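Local atomic coordinates of branched-chain-amino-acid aminotransferase (Deinococcus radiodurans, PDB entry 3UZO), a protein that probably catalyses the pyridoxal-phosphate-dependent transfer of the amino group from leucine, valine or isoleucine to 2-oxoglutarate, forming L-glutamate and the matching branched-chain keto acid. Residues Gly65-Ala68 with Gly72-Cys75; Pro111-Glu116 with Phe163-Phe168; Gly178-Thr183 with Val332-Tyr337; Ala241-Ala246 with Ile266-Leu271; Glu130-Pro135 with Cys169-Pro174. All coordinates share one frame; numbering follows the deposited sequence.

Interaction 1: residues Gly65-Ala68 with Gly72-Cys75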
# COMPACT_ATOMS: atom_id res chain seq x y z
N GLY A 65 5.48 11.75 10.60
CA GLY A 65 5.99 11.51 9.25
C GLY A 65 6.43 10.08 9.00
O GLY A 65 7.05 9.80 7.96
N SER A 66 6.13 9.17 9.92
CA SER A 66 6.52 7.76 9.78
C SER A 66 6.17 7.21 8.39
O SER A 66 5.08 7.46 7.88
CB SER A 66 5.84 6.90 10.86
OG SER A 66 6.33 7.22 12.15
N THR A 67 7.10 6.47 7.79
CA THR A 67 6.86 5.90 6.46
C THR A 67 5.70 4.90 6.50
O THR A 67 5.04 4.67 5.49
CB THR A 67 8.10 5.15 5.93
OG1 THR A 67 8.42 4.08 6.82
CG2 THR A 67 9.30 6.10 5.81
N ALA A 68 5.46 4.30 7.67
CA ALA A 68 4.37 3.33 7.81
C ALA A 68 3.02 4.01 7.58
O ALA A 68 2.04 3.36 7.22
CB ALA A 68 4.41 2.70 9.20
N GLY A 72 3.15 3.40 3.00
CA GLY A 72 2.81 2.00 3.17
C GLY A 72 3.94 1.06 3.53
O GLY A 72 3.88 -0.12 3.20
N GLN A 73 4.97 1.55 4.21
CA GLN A 73 6.08 0.67 4.58
C GLN A 73 5.63 -0.09 5.82
O GLN A 73 5.89 0.31 6.95
CB GLN A 73 7.35 1.45 4.85
CG GLN A 73 8.54 0.54 5.16
CD GLN A 73 9.86 1.27 5.13
OE1 GLN A 73 10.02 2.33 5.76
NE2 GLN A 73 10.83 0.72 4.39
N GLN A 74 4.97 -1.21 5.57
CA GLN A 74 4.41 -2.03 6.63
C GLN A 74 4.14 -3.42 6.07
O GLN A 74 3.89 -3.57 4.87
CB GLN A 74 3.07 -1.40 7.05
CG GLN A 74 2.08 -1.37 5.87
CD GLN A 74 0.81 -0.58 6.15
OE1 GLN A 74 -0.30 -1.08 5.92
NE2 GLN A 74 0.96 0.65 6.63
N CYS A 75 4.20 -4.43 6.92
CA CYS A 75 3.91 -5.79 6.49
C CYS A 75 3.44 -6.53 7.72
O CYS A 75 3.69 -6.09 8.85
CB CYS A 75 5.16 -6.46 5.88
SG CYS A 75 6.43 -6.97 7.06

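Interaction 2: residues Pro111-Glu116 with Phe163-Phe168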
# COMPACT_ATOMS: atom_id res chain seq x y z
N PRO A 111 14.11 -4.16 7.87
CA PRO A 111 14.99 -5.13 8.54
C PRO A 111 14.27 -6.45 8.81
O PRO A 111 13.11 -6.46 9.22
CB PRO A 111 15.41 -4.41 9.81
CG PRO A 111 14.24 -3.51 10.10
CD PRO A 111 13.90 -2.98 8.72
N GLU A 112 14.97 -7.56 8.59
CA GLU A 112 14.40 -8.89 8.79
C GLU A 112 14.43 -9.38 10.23
O GLU A 112 15.28 -8.97 11.03
CB GLU A 112 15.15 -9.89 7.91
CG GLU A 112 15.11 -9.57 6.43
CD GLU A 112 16.23 -10.26 5.67
OE1 GLU A 112 16.30 -11.51 5.70
OE2 GLU A 112 17.04 -9.56 5.04
N LEU A 113 13.50 -10.27 10.55
CA LEU A 113 13.42 -10.88 11.88
C LEU A 113 13.69 -12.37 11.76
O LEU A 113 13.11 -13.05 10.91
CB LEU A 113 12.05 -10.65 12.48
CG LEU A 113 11.80 -9.23 12.97
CD1 LEU A 113 10.32 -9.01 13.08
CD2 LEU A 113 12.48 -8.99 14.31
N SER A 114 14.58 -12.88 12.60
CA SER A 114 14.93 -14.30 12.57
C SER A 114 13.77 -15.13 13.11
O SER A 114 12.89 -14.60 13.79
CB SER A 114 16.16 -14.54 13.45
OG SER A 114 15.85 -14.37 14.82
N ASP A 115 13.77 -16.43 12.80
CA ASP A 115 12.73 -17.34 13.30
C ASP A 115 12.78 -17.27 14.82
O ASP A 115 11.75 -17.30 15.51
CB ASP A 115 13.04 -18.78 12.88
CG ASP A 115 12.82 -19.03 11.41
OD1 ASP A 115 12.89 -20.22 11.01
OD2 ASP A 115 12.58 -18.07 10.65
N GLU A 116 14.00 -17.21 15.33
CA GLU A 116 14.28 -17.14 16.76
C GLU A 116 13.46 -16.07 17.47
O GLU A 116 12.71 -16.36 18.41
CB GLU A 116 15.77 -16.84 16.96
CG GLU A 116 16.17 -16.48 18.37
CD GLU A 116 16.43 -17.69 19.23
OE1 GLU A 116 15.50 -18.52 19.41
OE2 GLU A 116 17.57 -17.82 19.73
N PHE A 163 12.33 1.13 12.93
CA PHE A 163 11.19 0.24 12.73
C PHE A 163 10.70 -0.34 14.04
O PHE A 163 11.42 -0.38 15.04
CB PHE A 163 11.56 -0.92 11.80
CG PHE A 163 12.14 -0.49 10.49
CD1 PHE A 163 13.47 -0.11 10.39
CD2 PHE A 163 11.34 -0.44 9.35
CE1 PHE A 163 14.00 0.33 9.17
CE2 PHE A 163 11.85 -0.01 8.13
CZ PHE A 163 13.18 0.38 8.04
N ILE A 164 9.45 -0.78 14.03
CA ILE A 164 8.86 -1.42 15.18
C ILE A 164 8.35 -2.79 14.74
O ILE A 164 7.83 -2.95 13.62
CB ILE A 164 7.67 -0.60 15.74
CG1 ILE A 164 8.19 0.58 16.57
CG2 ILE A 164 6.76 -1.51 16.56
CD1 ILE A 164 7.09 1.44 17.17
N PHE A 165 8.54 -3.78 15.59
CA PHE A 165 8.05 -5.13 15.34
C PHE A 165 7.17 -5.41 16.54
O PHE A 165 7.61 -5.27 17.68
CB PHE A 165 9.17 -6.16 15.31
CG PHE A 165 8.69 -7.59 15.43
CD1 PHE A 165 7.68 -8.07 14.59
CD2 PHE A 165 9.27 -8.46 16.35
CE1 PHE A 165 7.26 -9.40 14.67
CE2 PHE A 165 8.85 -9.80 16.44
CZ PHE A 165 7.84 -10.26 15.60
N SER A 166 5.93 -5.82 16.30
CA SER A 166 5.02 -6.08 17.40
C SER A 166 4.15 -7.29 17.11
O SER A 166 3.91 -7.64 15.95
CB SER A 166 4.14 -4.84 17.65
OG SER A 166 3.24 -5.03 18.72
N VAL A 167 3.70 -7.94 18.18
CA VAL A 167 2.81 -9.08 18.04
C VAL A 167 1.73 -9.00 19.10
O VAL A 167 2.03 -8.96 20.30
CB VAL A 167 3.53 -10.46 18.24
CG1 VAL A 167 2.54 -11.60 17.94
CG2 VAL A 167 4.73 -10.57 17.31
N PHE A 168 0.47 -8.93 18.67
CA PHE A 168 -0.64 -8.93 19.62
C PHE A 168 -1.54 -10.09 19.22
O PHE A 168 -1.41 -10.63 18.10
CB PHE A 168 -1.41 -7.59 19.63
CG PHE A 168 -2.15 -7.26 18.36
CD1 PHE A 168 -3.43 -7.76 18.13
CD2 PHE A 168 -1.60 -6.39 17.43
CE1 PHE A 168 -4.16 -7.40 16.99
CE2 PHE A 168 -2.31 -6.02 16.28
CZ PHE A 168 -3.59 -6.52 16.06

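Interaction 3: residues Gly178-Thr183 with Val332-Tyr337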
# COMPACT_ATOMS: atom_id res chain seq x y z
N GLY A 178 -19.05 -20.38 9.50
CA GLY A 178 -18.44 -21.52 10.14
C GLY A 178 -19.03 -22.87 9.78
O GLY A 178 -20.14 -22.99 9.26
N GLY A 179 -18.26 -23.92 10.06
CA GLY A 179 -18.72 -25.26 9.78
C GLY A 179 -18.93 -25.50 8.29
O GLY A 179 -20.07 -25.58 7.83
N LEU A 180 -17.84 -25.62 7.55
CA LEU A 180 -17.86 -25.85 6.10
C LEU A 180 -19.08 -25.34 5.34
O LEU A 180 -19.62 -26.04 4.49
CB LEU A 180 -17.70 -27.34 5.79
CG LEU A 180 -16.34 -28.00 6.05
CD1 LEU A 180 -16.21 -28.29 7.53
CD2 LEU A 180 -16.23 -29.29 5.26
N THR A 181 -19.52 -24.12 5.63
CA THR A 181 -20.65 -23.57 4.90
C THR A 181 -20.13 -22.74 3.72
O THR A 181 -19.45 -21.72 3.90
CB THR A 181 -21.54 -22.70 5.81
OG1 THR A 181 -22.50 -22.01 5.01
CG2 THR A 181 -20.70 -21.72 6.57
N PRO A 182 -20.42 -23.19 2.50
CA PRO A 182 -19.97 -22.47 1.31
C PRO A 182 -20.52 -21.06 1.17
O PRO A 182 -21.61 -20.75 1.66
CB PRO A 182 -20.41 -23.38 0.16
CG PRO A 182 -21.63 -24.04 0.71
CD PRO A 182 -21.21 -24.37 2.12
N THR A 183 -19.73 -20.20 0.53
CA THR A 183 -20.13 -18.82 0.27
C THR A 183 -19.77 -18.53 -1.17
O THR A 183 -18.98 -19.27 -1.78
CB THR A 183 -19.40 -17.82 1.19
OG1 THR A 183 -17.99 -18.02 1.11
CG2 THR A 183 -19.86 -17.99 2.62
N VAL A 332 -14.25 -33.90 -1.25
CA VAL A 332 -12.80 -33.77 -1.15
C VAL A 332 -12.45 -32.58 -0.26
O VAL A 332 -11.51 -32.65 0.54
CB VAL A 332 -12.16 -33.61 -2.54
CG1 VAL A 332 -10.64 -33.47 -2.39
CG2 VAL A 332 -12.49 -34.83 -3.40
N THR A 333 -13.23 -31.50 -0.38
CA THR A 333 -13.03 -30.30 0.43
C THR A 333 -13.17 -30.67 1.91
O THR A 333 -12.36 -30.27 2.75
CB THR A 333 -14.10 -29.23 0.09
OG1 THR A 333 -13.86 -28.73 -1.23
CG2 THR A 333 -14.06 -28.08 1.08
N ARG A 334 -14.20 -31.45 2.23
CA ARG A 334 -14.44 -31.88 3.60
C ARG A 334 -13.25 -32.67 4.16
O ARG A 334 -12.86 -32.48 5.32
CB ARG A 334 -15.70 -32.74 3.68
CG ARG A 334 -16.06 -33.17 5.09
CD ARG A 334 -17.31 -34.04 5.10
NE ARG A 334 -18.53 -33.30 4.77
CZ ARG A 334 -19.04 -32.32 5.51
NH1 ARG A 334 -18.44 -31.93 6.62
NH2 ARG A 334 -20.17 -31.73 5.14
N ARG A 335 -12.68 -33.54 3.34
CA ARG A 335 -11.54 -34.35 3.76
C ARG A 335 -10.33 -33.47 4.05
O ARG A 335 -9.69 -33.63 5.09
CB ARG A 335 -11.20 -35.40 2.70
CG ARG A 335 -12.28 -36.45 2.52
CD ARG A 335 -11.81 -37.61 1.64
NE ARG A 335 -10.63 -38.27 2.19
CZ ARG A 335 -10.13 -39.42 1.73
NH1 ARG A 335 -10.71 -40.05 0.72
NH2 ARG A 335 -9.05 -39.94 2.30
N LEU A 336 -10.01 -32.56 3.13
CA LEU A 336 -8.88 -31.65 3.32
C LEU A 336 -9.07 -30.84 4.60
O LEU A 336 -8.14 -30.65 5.39
CB LEU A 336 -8.75 -30.70 2.13
CG LEU A 336 -8.29 -31.27 0.79
CD1 LEU A 336 -8.59 -30.27 -0.32
CD2 LEU A 336 -6.81 -31.60 0.85
N TYR A 337 -10.29 -30.35 4.80
CA TYR A 337 -10.62 -29.56 5.98
C TYR A 337 -10.44 -30.36 7.28
O TYR A 337 -9.83 -29.87 8.23
CB TYR A 337 -12.07 -29.08 5.88
CG TYR A 337 -12.51 -28.27 7.07
CD1 TYR A 337 -12.35 -26.88 7.10
CD2 TYR A 337 -13.08 -28.89 8.18
CE1 TYR A 337 -12.76 -26.14 8.21
CE2 TYR A 337 -13.48 -28.16 9.29
CZ TYR A 337 -13.33 -26.79 9.30
OH TYR A 337 -13.77 -26.08 10.38

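Interaction 4: residues Ala241-Ala246 with Ile266-Leu271. With PLP (pyridoxal-5'-phosphate), chain C.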
# COMPACT_ATOMS: atom_id res chain seq x y z
N ALA A 241 -7.97 -12.46 0.55
CA ALA A 241 -7.97 -12.79 1.96
C ALA A 241 -7.76 -14.29 2.04
O ALA A 241 -7.76 -14.88 3.13
CB ALA A 241 -9.30 -12.41 2.60
N ALA A 242 -7.57 -14.91 0.88
CA ALA A 242 -7.37 -16.36 0.79
C ALA A 242 -6.92 -16.79 -0.61
O ALA A 242 -7.23 -16.13 -1.61
CB ALA A 242 -8.65 -17.09 1.16
N ASN A 243 -6.18 -17.89 -0.67
CA ASN A 243 -5.74 -18.45 -1.95
C ASN A 243 -6.95 -19.23 -2.45
O ASN A 243 -7.93 -19.41 -1.72
CB ASN A 243 -4.55 -19.42 -1.78
CG ASN A 243 -3.19 -18.76 -2.05
OD1 ASN A 243 -2.17 -19.46 -2.15
ND2 ASN A 243 -3.16 -17.44 -2.15
N PHE A 244 -6.89 -19.71 -3.69
CA PHE A 244 -7.97 -20.47 -4.29
C PHE A 244 -7.48 -21.85 -4.68
O PHE A 244 -6.33 -22.01 -5.08
CB PHE A 244 -8.45 -19.74 -5.56
CG PHE A 244 -9.44 -20.52 -6.39
CD1 PHE A 244 -10.81 -20.32 -6.22
CD2 PHE A 244 -9.01 -21.42 -7.36
CE1 PHE A 244 -11.75 -21.02 -7.02
CE2 PHE A 244 -9.93 -22.11 -8.16
CZ PHE A 244 -11.30 -21.91 -7.99
N PHE A 245 -8.34 -22.85 -4.55
CA PHE A 245 -7.98 -24.20 -4.98
C PHE A 245 -9.24 -24.84 -5.56
O PHE A 245 -10.35 -24.40 -5.28
CB PHE A 245 -7.41 -25.05 -3.84
CG PHE A 245 -8.42 -25.50 -2.82
CD1 PHE A 245 -8.71 -24.70 -1.72
CD2 PHE A 245 -9.06 -26.73 -2.95
CE1 PHE A 245 -9.62 -25.13 -0.74
CE2 PHE A 245 -9.96 -27.16 -1.99
CZ PHE A 245 -10.25 -26.36 -0.88
N ALA A 246 -9.06 -25.85 -6.40
CA ALA A 246 -10.19 -26.55 -6.99
C ALA A 246 -9.85 -28.02 -7.15
O ALA A 246 -8.68 -28.40 -7.20
CB ALA A 246 -10.55 -25.94 -8.36
N ILE A 266 0.40 -20.18 3.38
CA ILE A 266 0.90 -21.30 4.15
C ILE A 266 -0.19 -22.37 4.20
O ILE A 266 0.11 -23.57 4.16
CB ILE A 266 1.26 -20.88 5.60
CG1 ILE A 266 2.26 -19.72 5.59
CG2 ILE A 266 1.83 -22.08 6.36
CD1 ILE A 266 3.57 -20.04 4.93
N THR A 267 -1.45 -21.95 4.29
CA THR A 267 -2.54 -22.92 4.32
C THR A 267 -2.57 -23.67 2.98
O THR A 267 -2.77 -24.88 2.95
CB THR A 267 -3.91 -22.25 4.57
OG1 THR A 267 -3.86 -21.45 5.76
CG2 THR A 267 -4.99 -23.31 4.75
N LYS A 268 -2.36 -22.94 1.89
CA LYS A 268 -2.34 -23.54 0.55
C LYS A 268 -1.22 -24.59 0.45
O LYS A 268 -1.47 -25.72 0.02
CB LYS A 268 -2.14 -22.44 -0.50
CG LYS A 268 -2.13 -22.90 -1.96
CD LYS A 268 -0.71 -23.16 -2.49
CE LYS A 268 0.16 -21.90 -2.46
NZ LYS A 268 -0.29 -20.84 -3.41
N TYR A 269 -0.00 -24.22 0.83
CA TYR A 269 1.09 -25.18 0.75
C TYR A 269 0.85 -26.38 1.66
O TYR A 269 1.26 -27.50 1.37
CB TYR A 269 2.44 -24.53 1.09
CG TYR A 269 2.96 -23.67 -0.03
CD1 TYR A 269 3.02 -22.29 0.08
CD2 TYR A 269 3.33 -24.25 -1.25
CE1 TYR A 269 3.43 -21.50 -0.98
CE2 TYR A 269 3.75 -23.48 -2.32
CZ TYR A 269 3.79 -22.10 -2.18
OH TYR A 269 4.17 -21.32 -3.25
N SER A 270 0.17 -26.14 2.78
CA SER A 270 -0.13 -27.22 3.70
C SER A 270 -1.12 -28.18 3.02
O SER A 270 -0.93 -29.41 3.04
CB SER A 270 -0.73 -26.67 5.00
OG SER A 270 0.18 -25.78 5.63
N LEU A 271 -2.16 -27.62 2.42
CA LEU A 271 -3.18 -28.42 1.73
C LEU A 271 -2.54 -29.18 0.57
O LEU A 271 -2.91 -30.31 0.28
CB LEU A 271 -4.29 -27.50 1.21
CG LEU A 271 -5.48 -27.23 2.14
CD1 LEU A 271 -5.01 -27.04 3.56
CD2 LEU A 271 -6.24 -26.02 1.64
N1 PLP C . -4.21 -14.47 0.32
C2 PLP C . -4.24 -13.24 0.98
C2A PLP C . -4.46 -11.97 0.15
C3 PLP C . -4.06 -13.23 2.41
O3 PLP C . -4.08 -12.07 3.08
C4 PLP C . -3.85 -14.48 3.12
C4A PLP C . -3.63 -14.41 4.69
C5 PLP C . -3.83 -15.74 2.35
C6 PLP C . -4.02 -15.71 0.97
C5A PLP C . -3.64 -17.08 2.93
O4P PLP C . -2.37 -17.28 3.50
P PLP C . -2.19 -18.08 4.86
O1P PLP C . -2.92 -17.44 5.99
O2P PLP C . -0.66 -18.06 5.05
O3P PLP C . -2.57 -19.49 4.53

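Interaction 5: residues Glu130-Pro135 with Cys169-Pro174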
# COMPACT_ATOMS: atom_id res chain seq x y z
N GLU A 130 -2.67 -16.72 27.74
CA GLU A 130 -3.26 -18.05 27.64
C GLU A 130 -4.74 -18.13 28.02
O GLU A 130 -5.49 -18.95 27.47
CB GLU A 130 -2.46 -19.06 28.47
CG GLU A 130 -3.12 -20.42 28.56
CD GLU A 130 -2.25 -21.45 29.25
OE1 GLU A 130 -2.75 -22.57 29.48
OE2 GLU A 130 -1.08 -21.14 29.57
N HIS A 131 -5.15 -17.28 28.96
CA HIS A 131 -6.54 -17.26 29.41
C HIS A 131 -7.51 -16.78 28.33
O HIS A 131 -8.73 -16.86 28.52
CB HIS A 131 -6.69 -16.42 30.69
CG HIS A 131 -6.03 -15.07 30.63
ND1 HIS A 131 -4.67 -14.91 30.45
CD2 HIS A 131 -6.55 -13.83 30.74
CE1 HIS A 131 -4.39 -13.62 30.45
NE2 HIS A 131 -5.51 -12.94 30.62
N PHE A 132 -6.98 -16.30 27.20
CA PHE A 132 -7.81 -15.84 26.09
C PHE A 132 -7.91 -16.92 25.00
O PHE A 132 -8.58 -16.73 23.99
CB PHE A 132 -7.25 -14.56 25.46
CG PHE A 132 -7.54 -13.32 26.26
CD1 PHE A 132 -6.54 -12.73 27.04
CD2 PHE A 132 -8.79 -12.71 26.20
CE1 PHE A 132 -6.79 -11.56 27.76
CE2 PHE A 132 -9.05 -11.54 26.92
CZ PHE A 132 -8.04 -10.97 27.70
N LEU A 133 -7.23 -18.04 25.21
CA LEU A 133 -7.25 -19.14 24.25
C LEU A 133 -8.55 -19.94 24.39
O LEU A 133 -8.81 -20.54 25.43
CB LEU A 133 -6.06 -20.07 24.50
CG LEU A 133 -5.97 -21.33 23.64
CD1 LEU A 133 -5.88 -20.95 22.17
CD2 LEU A 133 -4.75 -22.16 24.06
N PRO A 134 -9.40 -19.94 23.34
CA PRO A 134 -10.67 -20.67 23.37
C PRO A 134 -10.46 -22.15 23.72
O PRO A 134 -9.63 -22.82 23.11
CB PRO A 134 -11.22 -20.48 21.96
CG PRO A 134 -10.70 -19.12 21.59
CD PRO A 134 -9.26 -19.20 22.07
N PRO A 135 -11.22 -22.68 24.70
CA PRO A 135 -11.07 -24.09 25.07
C PRO A 135 -11.48 -25.09 23.99
O PRO A 135 -12.25 -24.75 23.08
CB PRO A 135 -11.92 -24.21 26.33
CG PRO A 135 -12.99 -23.18 26.10
CD PRO A 135 -12.20 -22.01 25.57
N CYS A 169 -2.40 -10.52 20.13
CA CYS A 169 -3.27 -11.65 19.83
C CYS A 169 -4.72 -11.30 20.10
O CYS A 169 -5.02 -10.37 20.84
CB CYS A 169 -2.86 -12.88 20.64
SG CYS A 169 -3.06 -12.71 22.43
N VAL A 170 -5.62 -12.05 19.47
CA VAL A 170 -7.06 -11.84 19.60
C VAL A 170 -7.77 -13.18 19.48
O VAL A 170 -7.58 -13.91 18.51
CB VAL A 170 -7.59 -10.92 18.46
CG1 VAL A 170 -9.11 -10.69 18.62
CG2 VAL A 170 -6.85 -9.60 18.44
N PRO A 171 -8.59 -13.54 20.48
CA PRO A 171 -9.30 -14.82 20.38
C PRO A 171 -10.30 -14.67 19.24
O PRO A 171 -10.95 -13.63 19.13
CB PRO A 171 -9.98 -14.94 21.74
CG PRO A 171 -10.26 -13.49 22.10
CD PRO A 171 -8.97 -12.81 21.71
N VAL A 172 -10.42 -15.67 18.38
CA VAL A 172 -11.34 -15.57 17.25
C VAL A 172 -12.04 -16.88 16.91
O VAL A 172 -11.60 -17.96 17.31
CB VAL A 172 -10.62 -15.13 15.95
CG1 VAL A 172 -9.82 -13.86 16.19
CG2 VAL A 172 -9.72 -16.25 15.45
N GLY A 173 -13.12 -16.76 16.15
CA GLY A 173 -13.87 -17.91 15.68
C GLY A 173 -13.78 -17.91 14.16
O GLY A 173 -12.68 -17.78 13.61
N PRO A 174 -14.91 -18.02 13.45
CA PRO A 174 -14.95 -18.03 11.98
C PRO A 174 -14.69 -16.67 11.30
O PRO A 174 -15.02 -15.62 11.84
CB PRO A 174 -16.34 -18.57 11.69
CG PRO A 174 -17.15 -18.05 12.83
CD PRO A 174 -16.24 -18.31 14.01

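Interaction 1: residues Gly65-Ala68 with Gly72-Cys75
T67 and Q73 fasten the short helix 67-70 to the start of strand 74-83, a buried polar contact at the dimer face of the antiparallel sheet. The chain reverses through an inverse gamma turn centred on Q73, in which Q74 N returns a weak bond to G72 O. Here the backbone bonds are poor: T67 O receives a weak bond from Q73 N, straight but long at 3.4 Å. The firmer link is between side chains. T67 OG1 sits between its own backbone N and carbonyl carbon (chi1 61°), and from there gives its hydrogen to Q73 OE1 at 2.6 Å, lying in the amide plane on a lone pair. That oxygen also accepts from A160 N, while Q73 NE2 reaches L108 O and T159 OG1, so the amide is gripped at both ends and its rotation is fixed.

Q74 turns the other way, into the dimer: its NE2 bonds A68 O of the second subunit and its OE1 bonds G72 N of that subunit, both exchanged reciprocally. The side chain of Y71, which binds L-glutamate, is about 4 Å from that of T67. Beside these polar links, A68 CA offers a C-H to Q73 O at 3.5 Å, with A68 CB 3.6 Å from the same oxygen.

Interaction 2: residues Pro111-Glu116 with Phe163-Phe168
F163 and F165 leave strand 162-172 with different first torsions, and each ring thereby meets its own partner, P111 or L113. F163 has CG beside its backbone N (chi1 -54°), whereas F165 swings CG anti to that atom (chi1 164°). L113, with CG on the N side and anti to the carbonyl carbon (chi1 -74°), brings its two methyls down to F165. The setting is the antiparallel sheet of this aminotransferase: an extended connection between helices 94-107 and 115-128 lies across its face. Because residues two apart on a strand project from the same face, the equally extended P111-L113 can match F163 and F165 in step, with CA atoms 7.8 Å apart in the first pair and 8.6 Å in the second.

Both meetings are of the CH-pi kind. P111 lays its CD over the F163 ring, and L113 puts CD1 over the F165 ring; the modelled heights are too small to be trusted, so only the general approach over each face should be read from them. W49, on strand 48-55, touches all four side chains, W44 meets the F163 ring edge-to-face, and M101 of helix 94-107 lies against both L113 and F165. At the far end the chain enters helix 115-128, where S114 OG caps Q117 N.

Of the flanking atoms, P111 CG stands 3.5 Å from F163 CD1, and the second methyl of the leucine, L113 CD2, lies 3.8 Å from F165 CD2.

Interaction 3: residues Gly178-Thr183 with Val332-Tyr337
L180 supplies one whole side of this surface contact, its two methyl branches dividing the work between R334 and Y337, residues three apart and so neighbours on the same flank of helix 331-344. The first kind of interaction is CH-pi. L180 CD1 lies over one face of the Y337 ring, 3.5 Å from its centroid and displaced toward the rim, where CE2 is the nearer side at 3.3 Å. Y337 holds CG anti to its backbone N (chi1 179°), which sends the ring out from the helix and lays a face before the leucine.

The second kind is aliphatic packing against the arginine. L180 CD2 rests on the helix backbone, 3.6 Å from R334 CA, and also meets the folded arginine chain. R334 runs extended as far as CD and then bends (chi3 -69°), which puts one face of its guanidinium against the same methyl, with NH1 3.7 Å from CD2. The methyl thus touches both the main chain and the head group of R334, which meet it about a right angle apart.

L180 stands in the connection from strand 162-172 to strand 183-186, just after the poorly ordered G178 and G179. It also touches P329, ahead of the helix, while T183 pairs with strand 309-316 and T333 packs on P310 of that strand and bonds E298, tying helix 331-344 to the mixed sheet.

Interaction 4: residues Ala241-Ala246 with Ile266-Leu271
N243 OD1 takes the shortest polar bond between the two segments, 2.7 Å from K268 NZ. The ammonium approaches almost end-on to the amide oxygen, with a C=O...N angle of 156°, and tilts 24° out of the carbonyl plane. K268 gets there by curling: its chain bends at chi2, chi3 and chi4, wrapping round the oxygen so that CB, CG and CE also lie close to it. The same curl lays CE over the centre of the Y269 ring. The other end of the amide, N243 ND2, bonds L263 O and lies 3.7 Å from C6 of the pyridoxal phosphate, so N243 sits between lysine and cofactor with its rotation fixed from both ends.

The arrangement belongs to the cofactor site of a class-IV aminotransferase and exemplifies a widespread principle, a phosphate seated at the amino end of a helix. Helix 266-277 begins here: I266 N bonds O2P, and T267 grips O3P twice, through its N at 2.7 Å and its OG1 at 2.6 Å. The helix end would probably favour the anion further, and R100 and S265 also bond the cofactor. I266 O accepts from both N and OG of S270, one turn on, and the two donors arrive from opposite faces of its plane.

In the loop just before the strand, A242 CA packs at 3.4 Å from C6 of the pyridine ring, and A241 also touches the bound glutamate. Farther from the cofactor, F245 CE1 meets L271 CD2 obliquely at 4.2 Å.

Interaction 5: residues Glu130-Pro135 with Cys169-Pro174
P171 is the knuckle against which F132 and P134 both rest. The closest approach is between backbone and ring: F132 O comes to 3.2 Å from P171 CB, bringing the two CA atoms within 6.0 Å of each other. A proline in a strand has no N-H to give, and here the neighbouring residues V170 and V172 carry the backbone bonds to strand 141-151, while the P171 ring turns to the F132-P134 bend.

Apolar packing completes the contact. P134 CG lies 4.2 Å from P171 CB, a meeting of two pyrrolidine rings, and F132 CD2 stands 4.4 Å from P171 CG, the ring arriving obliquely. F132 is placed by a short 3-10 turn closed by L133 N to E130 O at 3.0 Å, and its CD1 lies over the rim of the H131 ring face. The phenyl packs in addition on T36 and D37.

Outside the contact, E130 forms a salt bridge with R83, and C169 O accepts from T36 OG1. On the strand, V170 and V172 pack against I155 of the second subunit, a residue of a glutamate pocket. The whole is a good example of a helix-to-strand connection folded back on its own sheet: the loop that leaves helix 115-128 for strand 141-151 leans on the end of the adjacent antiparallel strand, 162-172, in the smaller, antiparallel-sheet part of this class-IV aminotransferase.

How the interactions relate
Three of the contacts reach the antiparallel sheet. Interaction 1 lies at the entry to strand 74-83, while interactions 2 and 5 use successive parts of strand 162-172, their centres 22 Å apart; their segments alternate along the chain. Interactions 1 and 2 touch, Q73 packing on F163, and interactions 1 and 5 both meet the second subunit. The chain then passes to the mixed sheet, where interaction 4 is nested inside the long loop closed by interaction 3. These two lie 13 Å apart between centres and touch through L336 on F245, so helix 331-344 backs the strand that leads to the cofactor. Interactions 1 and 3, 37 Å apart, occupy opposite sides of the chain's centre.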